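PDB 3T69: probable 2-dehydro-3-deoxygalactonokinase DgoK1 from Sinorhizobium meliloti, which probably phosphorylates 2-dehydro-3-deoxy-D-galactonate at the expense of ATP, a step in galactose breakdown by the DeLey-Doudoroff pathway. Local coordinates for residues S153-L158 against G246-G251; F169-L174 against T272-A277; D203-T208 against E279-N284. One frame throughout, in Å; residues are numbered along the deposited sequence.

How the contacts relate
The first halves of all three contacts come in turn along the chain, as 153-158, 169-174 and 203-208. The closing halves follow in the same order. Helix segment 246-251 closes contact 1, 272-277 closes contact 2, and 279-284 closes contact 3. Each pair of contacts therefore crosses and none nests. Contacts 1 and 2 meet at E248, whose carboxylate reaches strand 153-159 with one oxygen and T171 and Y274 with the other. Contacts 2 and 3 both use helix 268-280. V205 of contact 3 packs on G246 and on A277. Together the contacts tie strand 153-159 and helix 171-181 to helices 199-210, 233-252 and 268-280.

Contact 1: S153-L158 against G246-G251; sequences SKWVRL and GLEIAG
E248 reaches from its helix to strand 153-159 and places one carboxylate oxygen, OE2, between S153 and W155. S153 OG donates to E248 OE2 at 2.5 Å. It comes from the syn side, but out of the carboxylate plane. The indole nitrogen W155 NE1 donates to E248 OE2 with an N-H...O angle of 158°; the modelled length is doubtfully short. That oxygen lies at the indole edge, near the ring plane. The carboxylate is turned almost square to the ring, with 80° between the planes. E248 spans the distance because CG is anti to the backbone N and the chain stays extended beyond it. The other oxygen, E248 OE1, is hydrogen-bonded to T171 and Y274. Four partners thus hold the buried carboxylate and limit its rotation.

The contact is concentrated at this polar end. Beside it there is a single apolar touch, W155 CZ2 to I249 CG1 at 4.4 Å. Beyond W155 the strand runs on past the helix segment, and R157 ends up exposed. The axes of the segments come no closer than 10.7 Å, so side chains bridge the gap.

This buried polar link joins the six-stranded sheet to helix 233-252, in a domain consistent with the ASKHA kinase fold. Strand 153-159 lies between strands 143-148 and 162-169. L278 of helix 268-280 touches both W155 and I249, while helix 128-139 covers K154, V156 and L158.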
loop_
_atom_site.group_PDB
_atom_site.type_symbol
_atom_site.label_atom_id
_atom_site.label_comp_id
_atom_site.label_asym_id
_atom_site.label_seq_id
_atom_site.Cartn_x
_atom_site.Cartn_y
_atom_site.Cartn_z
ATOM N N SER B 153 0.032 8.702 -10.221
ATOM C CA SER B 153 1.003 9.643 -10.725
ATOM C C SER B 153 1.473 9.186 -12.097
ATOM O O SER B 153 1.914 8.073 -12.267
ATOM C CB SER B 153 2.147 9.803 -9.722
ATOM O OG SER B 153 3.233 10.452 -10.349
ATOM N N LYS B 154 1.358 10.023 -13.101
ATOM C CA LYS B 154 1.738 9.547 -14.413
ATOM C C LYS B 154 3.165 9.952 -14.836
ATOM O O LYS B 154 3.585 11.092 -14.594
ATOM C CB LYS B 154 0.667 9.980 -15.414
ATOM C CG LYS B 154 -0.342 8.877 -15.719
ATOM C CD LYS B 154 -1.546 8.775 -14.826
ATOM C CE LYS B 154 -1.914 7.331 -14.860
ATOM N NZ LYS B 154 -3.282 6.943 -14.478
ATOM N N TRP B 155 3.919 9.036 -15.429
ATOM C CA TRP B 155 5.231 9.382 -16.013
ATOM C C TRP B 155 5.208 9.124 -17.520
ATOM O O TRP B 155 5.054 7.989 -17.948
ATOM C CB TRP B 155 6.377 8.619 -15.338
ATOM C CG TRP B 155 6.748 9.223 -13.949
ATOM C CD1 TRP B 155 5.959 9.266 -12.828
ATOM C CD2 TRP B 155 7.980 9.845 -13.584
ATOM N NE1 TRP B 155 6.614 9.877 -11.797
ATOM C CE2 TRP B 155 7.862 10.242 -12.231
ATOM C CE3 TRP B 155 9.160 10.131 -14.274
ATOM C CZ2 TRP B 155 8.891 10.911 -11.552
ATOM C CZ3 TRP B 155 10.182 10.787 -13.615
ATOM C CH2 TRP B 155 10.049 11.163 -12.253
ATOM N N VAL B 156 5.344 10.185 -18.320
ATOM C CA VAL B 156 5.033 10.123 -19.764
ATOM C C VAL B 156 6.228 10.451 -20.703
ATOM O O VAL B 156 6.885 11.476 -20.538
ATOM C CB VAL B 156 3.851 11.060 -20.056
ATOM C CG1 VAL B 156 3.325 10.880 -21.473
ATOM C CG2 VAL B 156 2.764 10.851 -19.042
ATOM N N ARG B 157 6.526 9.576 -21.648
ATOM C CA ARG B 157 7.521 9.892 -22.643
ATOM C C ARG B 157 6.796 10.614 -23.795
ATOM O O ARG B 157 6.053 9.984 -24.579
ATOM C CB ARG B 157 8.302 8.646 -23.158
ATOM C CG ARG B 157 8.362 7.390 -22.208
ATOM C CD ARG B 157 9.370 6.232 -22.600
ATOM N NE ARG B 157 9.673 6.064 -24.043
ATOM C CZ ARG B 157 9.191 5.104 -24.851
ATOM N NH1 ARG B 157 8.321 4.193 -24.397
ATOM N NH2 ARG B 157 9.565 5.072 -26.139
ATOM N N LEU B 158 7.044 11.927 -23.896
ATOM C CA LEU B 158 6.441 12.824 -24.904
ATOM C C LEU B 158 7.429 13.208 -26.027
ATOM O O LEU B 158 8.573 13.542 -25.750
ATOM C CB LEU B 158 5.930 14.075 -24.204
ATOM C CG LEU B 158 5.173 15.109 -25.020
ATOM C CD1 LEU B 158 4.079 14.452 -25.918
ATOM C CD2 LEU B 158 4.575 16.144 -24.087
ATOM N N GLY B 246 9.660 8.161 -2.796
ATOM C CA GLY B 246 10.987 7.701 -3.156
ATOM C C GLY B 246 10.875 6.498 -4.053
ATOM O O GLY B 246 11.658 6.310 -4.993
ATOM N N LEU B 247 9.844 5.698 -3.793
ATOM C CA LEU B 247 9.638 4.432 -4.536
ATOM C C LEU B 247 9.212 4.680 -5.957
ATOM O O LEU B 247 9.808 4.126 -6.908
ATOM C CB LEU B 247 8.633 3.546 -3.789
ATOM C CG LEU B 247 8.166 2.247 -4.388
ATOM C CD1 LEU B 247 9.295 1.303 -4.633
ATOM C CD2 LEU B 247 7.281 1.665 -3.388
ATOM N N GLU B 248 8.209 5.538 -6.117
ATOM C CA GLU B 248 7.889 6.073 -7.456
ATOM C C GLU B 248 9.103 6.469 -8.297
ATOM O O GLU B 248 9.201 6.137 -9.487
ATOM C CB GLU B 248 7.054 7.317 -7.336
ATOM C CG GLU B 248 6.686 7.849 -8.709
ATOM C CD GLU B 248 5.574 8.874 -8.650
ATOM O OE1 GLU B 248 4.768 8.824 -7.681
ATOM O OE2 GLU B 248 5.523 9.731 -9.579
ATOM N N ILE B 249 10.042 7.190 -7.690
ATOM C CA ILE B 249 11.081 7.750 -8.523
ATOM C C ILE B 249 12.047 6.687 -8.927
ATOM O O ILE B 249 12.452 6.613 -10.104
ATOM C CB ILE B 249 11.791 8.884 -7.848
ATOM C CG1 ILE B 249 10.832 10.056 -7.673
ATOM C CG2 ILE B 249 13.059 9.249 -8.642
ATOM C CD1 ILE B 249 11.322 10.974 -6.600
ATOM N N ALA B 250 12.409 5.860 -7.955
ATOM C CA ALA B 250 13.133 4.624 -8.251
ATOM C C ALA B 250 12.568 3.968 -9.470
ATOM O O ALA B 250 13.299 3.661 -10.371
ATOM C CB ALA B 250 13.037 3.664 -7.080
ATOM N N GLY B 251 11.247 3.782 -9.495
ATOM C CA GLY B 251 10.600 3.111 -10.601
ATOM C C GLY B 251 10.614 3.916 -11.890
ATOM O O GLY B 251 10.973 3.396 -12.977
#

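Contact 2: F169-L174 against T272-A277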
loop_
_atom_site.group_PDB
_atom_site.type_symbol
_atom_site.label_atom_id
_atom_site.label_comp_id
_atom_site.label_asym_id
_atom_site.label_seq_id
_atom_site.Cartn_x
_atom_site.Cartn_y
_atom_site.Cartn_z
ATOM N N PHE B 169 1.912 5.175 -11.287
ATOM C CA PHE B 169 2.371 4.749 -9.990
ATOM C C PHE B 169 1.285 5.220 -9.081
ATOM O O PHE B 169 0.870 6.373 -9.169
ATOM C CB PHE B 169 3.679 5.433 -9.649
ATOM C CG PHE B 169 4.879 4.878 -10.393
ATOM C CD1 PHE B 169 5.618 3.846 -9.866
ATOM C CD2 PHE B 169 5.269 5.411 -11.619
ATOM C CE1 PHE B 169 6.722 3.338 -10.539
ATOM C CE2 PHE B 169 6.358 4.916 -12.289
ATOM C CZ PHE B 169 7.097 3.860 -11.728
ATOM N N MET B 170 0.774 4.353 -8.220
ATOM C CA MET B 170 -0.455 4.698 -7.492
ATOM C C MET B 170 -0.153 5.309 -6.126
ATOM O O MET B 170 -0.850 5.043 -5.132
ATOM C CB MET B 170 -1.474 3.535 -7.444
ATOM C CG MET B 170 -0.986 2.130 -6.991
ATOM S SD MET B 170 -2.307 0.875 -7.127
ATOM C CE MET B 170 -3.366 1.357 -5.784
ATOM N N THR B 171 0.863 6.183 -6.106
ATOM C CA THR B 171 1.422 6.693 -4.854
ATOM C C THR B 171 0.411 7.487 -4.043
ATOM O O THR B 171 0.284 7.284 -2.856
ATOM C CB THR B 171 2.786 7.462 -5.072
ATOM O OG1 THR B 171 2.548 8.599 -5.840
ATOM C CG2 THR B 171 3.800 6.622 -5.888
ATOM N N GLY B 172 -0.355 8.360 -4.663
ATOM C CA GLY B 172 -1.339 9.098 -3.877
ATOM C C GLY B 172 -2.417 8.270 -3.198
ATOM O O GLY B 172 -2.748 8.512 -2.057
ATOM N N GLU B 173 -3.000 7.318 -3.921
ATOM C CA GLU B 173 -4.037 6.422 -3.385
ATOM C C GLU B 173 -3.463 5.490 -2.305
ATOM O O GLU B 173 -4.150 5.175 -1.304
ATOM C CB GLU B 173 -4.704 5.609 -4.520
ATOM C CG GLU B 173 -5.970 4.859 -4.108
ATOM C CD GLU B 173 -6.710 4.171 -5.272
ATOM O OE1 GLU B 173 -6.077 3.942 -6.347
ATOM O OE2 GLU B 173 -7.920 3.850 -5.101
ATOM N N LEU B 174 -2.215 5.063 -2.491
ATOM C CA LEU B 174 -1.515 4.323 -1.458
ATOM C C LEU B 174 -1.291 5.195 -0.240
ATOM O O LEU B 174 -1.538 4.758 0.882
ATOM C CB LEU B 174 -0.197 3.724 -1.951
ATOM C CG LEU B 174 -0.306 2.573 -2.967
ATOM C CD1 LEU B 174 1.031 2.091 -3.492
ATOM C CD2 LEU B 174 -1.128 1.387 -2.411
ATOM N N THR B 272 4.784 21.288 -5.052
ATOM C CA THR B 272 5.960 21.665 -4.251
ATOM C C THR B 272 6.653 20.372 -3.790
ATOM O O THR B 272 7.800 20.062 -4.224
ATOM C CB THR B 272 5.579 22.616 -3.056
ATOM O OG1 THR B 272 5.144 23.891 -3.560
ATOM C CG2 THR B 272 6.755 22.849 -2.122
ATOM N N LEU B 273 5.931 19.598 -2.980
ATOM C CA LEU B 273 6.356 18.255 -2.555
ATOM C C LEU B 273 7.140 17.434 -3.600
ATOM O O LEU B 273 8.208 16.905 -3.297
ATOM C CB LEU B 273 5.143 17.478 -2.084
ATOM C CG LEU B 273 5.353 16.466 -0.953
ATOM C CD1 LEU B 273 6.053 17.101 0.259
ATOM C CD2 LEU B 273 3.983 15.896 -0.528
ATOM N N TYR B 274 6.650 17.351 -4.833
ATOM C CA TYR B 274 7.390 16.627 -5.855
ATOM C C TYR B 274 8.663 17.280 -6.393
ATOM O O TYR B 274 9.614 16.571 -6.769
ATOM C CB TYR B 274 6.486 16.219 -7.023
ATOM C CG TYR B 274 5.745 14.905 -6.827
ATOM C CD1 TYR B 274 6.128 13.755 -7.517
ATOM C CD2 TYR B 274 4.672 14.810 -5.961
ATOM C CE1 TYR B 274 5.437 12.522 -7.353
ATOM C CE2 TYR B 274 3.982 13.594 -5.799
ATOM C CZ TYR B 274 4.380 12.467 -6.486
ATOM O OH TYR B 274 3.685 11.292 -6.319
ATOM N N ARG B 275 8.699 18.619 -6.451
ATOM C CA ARG B 275 9.884 19.305 -7.021
ATOM C C ARG B 275 10.944 19.099 -5.981
ATOM O O ARG B 275 12.115 18.804 -6.289
ATOM C CB ARG B 275 9.625 20.831 -7.248
ATOM N N THR B 276 10.494 19.240 -4.735
ATOM C CA THR B 276 11.344 19.056 -3.573
ATOM C C THR B 276 11.937 17.649 -3.627
ATOM O O THR B 276 13.169 17.447 -3.567
ATOM C CB THR B 276 10.506 19.236 -2.319
ATOM O OG1 THR B 276 9.933 20.540 -2.341
ATOM C CG2 THR B 276 11.316 19.065 -1.065
ATOM N N ALA B 277 11.047 16.680 -3.802
ATOM C CA ALA B 277 11.459 15.312 -3.822
ATOM C C ALA B 277 12.332 15.025 -5.045
ATOM O O ALA B 277 13.322 14.303 -4.952
ATOM C CB ALA B 277 10.224 14.403 -3.740
#
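T171 and Y274 make a small, buried polar contact, where the start of helix 171-181 meets a side chain sent over from helix 268-280. The two segments bury just 49 Å² between them. Their nearest CA atoms, those of T171 and Y274, are 11.6 Å apart. The tyrosine covers most of that distance.

The contact is made by two hydroxyls, with T171 OG1 and Y274 OH 3.0 Å apart. The threonine oxygen sits at the hydroxyl edge of the phenol, near the ring plane. T171 OG1 stands between its own backbone N and carbonyl carbon (chi1 64°), which turns it to the tyrosine. Both hydroxyls are hydrogen-bonded to E248 OE1 of helix 233-252. This common partner gathers them into one buried polar cluster and limits how either can turn.

M170 is the N-cap of helix 171-181, and L174 N bonds to M170 O at 3.0 Å. On the other helix T276 OG1 donates to T272 O at 2.9 Å. It approaches from above the carbonyl plane, and T276 N donates to the same oxygen.

Helix 268-280 follows strand 261-264 through a glycine-rich junction that runs into the first turn of the helix, consistent with the nucleotide-binding fold of ASKHA kinases. The Y274 side chain lies near those glycines without touching them. E173 OE2 is hydrogen-bonded to I183 N of the second subunit, so helix 171-181 also faces the dimer partner. Within the chain, S153 of strand 153-159 touches both T171 and Y274, and I245 of helix 233-252 packs against Y274 and A277.

Contact 3: D203-T208 against E279-N284; sequences DAVSRT and ESQGLN
S280, near the end of helix 268-280, meets V205 of helix 199-210 loosely, with its OG 4.1 Å from V205 CG1. The main polar partner of this hydroxyl is A277 O, one turn back.

Q281 follows and carries most of this segment's share of the contact. Its chain bends at chi2 (-49°), which folds the amide back over S280, where it can meet helix 199-210. Q281 NE2 donates to S206 OG at 3.1 Å in a nearly straight bond, 165° at the hydrogen. The serine oxygen lies in the amide plane. Q281 NE2 also donates to S280 OG at 3.0 Å, less straight. Two bonds therefore hold the amide against rotation. V205 CG1 packs above the amide plane, 3.4 Å from Q281 NE2, while S280 OG is tilted off the other side. The main partner of S206 OG is T202 O of its own helix. Replacing Q281 with an alanine would probably leave S206 OG without its donor from this segment and open a gap beside V205.

G282, with positive phi, is the C' residue of a Schellman motif that ends the helix. L283 then touches V259, and the backbone of N284 bonds to V262, which brings the chain into strand 284-285, outermost of its sheet within this chain. Helix 199-210 is backed by helix 233-252, where T243 touches A204 and T208, and by L218 of helix 215-228.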
loop_
_atom_site.group_PDB
_atom_site.type_symbol
_atom_site.label_atom_id
_atom_site.label_comp_id
_atom_site.label_asym_id
_atom_site.label_seq_id
_atom_site.Cartn_x
_atom_site.Cartn_y
_atom_site.Cartn_z
ATOM N N ASP B 203 14.853 12.420 3.706
ATOM C CA ASP B 203 15.516 11.186 4.157
ATOM C C ASP B 203 14.741 9.963 3.632
ATOM O O ASP B 203 15.352 9.078 3.014
ATOM C CB ASP B 203 15.638 11.089 5.692
ATOM C CG ASP B 203 16.624 12.101 6.298
ATOM O OD1 ASP B 203 17.499 12.630 5.550
ATOM O OD2 ASP B 203 16.498 12.343 7.547
ATOM N N ALA B 204 13.415 9.955 3.864
ATOM C CA ALA B 204 12.498 8.905 3.414
ATOM C C ALA B 204 12.638 8.647 1.921
ATOM O O ALA B 204 12.855 7.488 1.489
ATOM C CB ALA B 204 11.092 9.262 3.747
ATOM N N VAL B 205 12.578 9.732 1.146
ATOM C CA VAL B 205 12.730 9.691 -0.313
ATOM C C VAL B 205 14.068 9.145 -0.727
ATOM O O VAL B 205 14.172 8.417 -1.709
ATOM C CB VAL B 205 12.561 11.114 -0.967
ATOM C CG1 VAL B 205 12.855 11.077 -2.444
ATOM C CG2 VAL B 205 11.186 11.685 -0.704
ATOM N N SER B 206 15.111 9.503 -0.012
ATOM C CA SER B 206 16.415 9.015 -0.414
ATOM C C SER B 206 16.607 7.530 -0.022
ATOM O O SER B 206 16.996 6.712 -0.857
ATOM C CB SER B 206 17.530 9.928 0.132
ATOM O OG SER B 206 17.315 11.290 -0.267
ATOM N N ARG B 207 16.311 7.150 1.218
ATOM C CA ARG B 207 16.590 5.753 1.563
ATOM C C ARG B 207 15.724 4.814 0.736
ATOM O O ARG B 207 16.187 3.744 0.320
ATOM C CB ARG B 207 16.562 5.439 3.077
ATOM C CG ARG B 207 15.438 6.087 3.893
ATOM C CD ARG B 207 15.657 5.823 5.375
ATOM N NE ARG B 207 16.309 4.519 5.621
ATOM C CZ ARG B 207 16.421 3.953 6.824
ATOM N NH1 ARG B 207 15.905 4.546 7.897
ATOM N NH2 ARG B 207 17.028 2.788 6.959
ATOM N N THR B 208 14.501 5.244 0.429
ATOM C CA THR B 208 13.647 4.441 -0.471
ATOM C C THR B 208 14.080 4.449 -1.954
ATOM O O THR B 208 14.087 3.377 -2.570
ATOM C CB THR B 208 12.179 4.754 -0.309
ATOM O OG1 THR B 208 11.910 5.005 1.078
ATOM C CG2 THR B 208 11.371 3.601 -0.738
ATOM N N GLU B 279 14.314 17.158 -6.912
ATOM C CA GLU B 279 15.608 17.812 -6.900
ATOM C C GLU B 279 16.551 17.043 -5.991
ATOM O O GLU B 279 17.663 16.689 -6.418
ATOM C CB GLU B 279 15.480 19.284 -6.512
ATOM C CG GLU B 279 15.059 20.143 -7.697
ATOM C CD GLU B 279 14.416 21.486 -7.328
ATOM O OE1 GLU B 279 13.856 21.672 -6.219
ATOM O OE2 GLU B 279 14.442 22.362 -8.210
ATOM N N SER B 280 16.085 16.736 -4.773
ATOM C CA SER B 280 16.858 15.909 -3.829
ATOM C C SER B 280 17.472 14.675 -4.488
ATOM O O SER B 280 18.510 14.206 -4.050
ATOM C CB SER B 280 16.038 15.537 -2.586
ATOM O OG SER B 280 15.128 14.485 -2.858
ATOM N N GLN B 281 16.861 14.168 -5.560
ATOM C CA GLN B 281 17.452 13.018 -6.263
ATOM C C GLN B 281 18.305 13.408 -7.437
ATOM O O GLN B 281 18.707 12.537 -8.225
ATOM C CB GLN B 281 16.421 11.941 -6.664
ATOM C CG GLN B 281 15.575 11.428 -5.499
ATOM C CD GLN B 281 16.412 11.043 -4.277
ATOM O OE1 GLN B 281 17.325 10.208 -4.361
ATOM N NE2 GLN B 281 16.098 11.647 -3.134
ATOM N N GLY B 282 18.592 14.710 -7.526
ATOM C CA GLY B 282 19.541 15.255 -8.501
ATOM C C GLY B 282 18.972 15.476 -9.896
ATOM O O GLY B 282 19.688 15.343 -10.895
ATOM N N LEU B 283 17.684 15.821 -9.960
ATOM C CA LEU B 283 17.043 16.155 -11.227
ATOM C C LEU B 283 16.668 17.617 -11.343
ATOM O O LEU B 283 16.194 18.227 -10.389
ATOM C CB LEU B 283 15.771 15.331 -11.410
ATOM C CG LEU B 283 15.988 13.838 -11.348
ATOM C CD1 LEU B 283 14.679 13.208 -10.960
ATOM C CD2 LEU B 283 16.522 13.303 -12.684
ATOM N N ASN B 284 16.829 18.146 -12.551
ATOM C CA ASN B 284 16.273 19.458 -12.927
ATOM C C ASN B 284 14.784 19.355 -13.134
ATOM O O ASN B 284 14.295 18.417 -13.767
ATOM C CB ASN B 284 16.936 19.986 -14.203
ATOM C CG ASN B 284 18.423 20.165 -14.034
ATOM O OD1 ASN B 284 19.251 19.428 -14.618
ATOM N ND2 ASN B 284 18.784 21.118 -13.183
#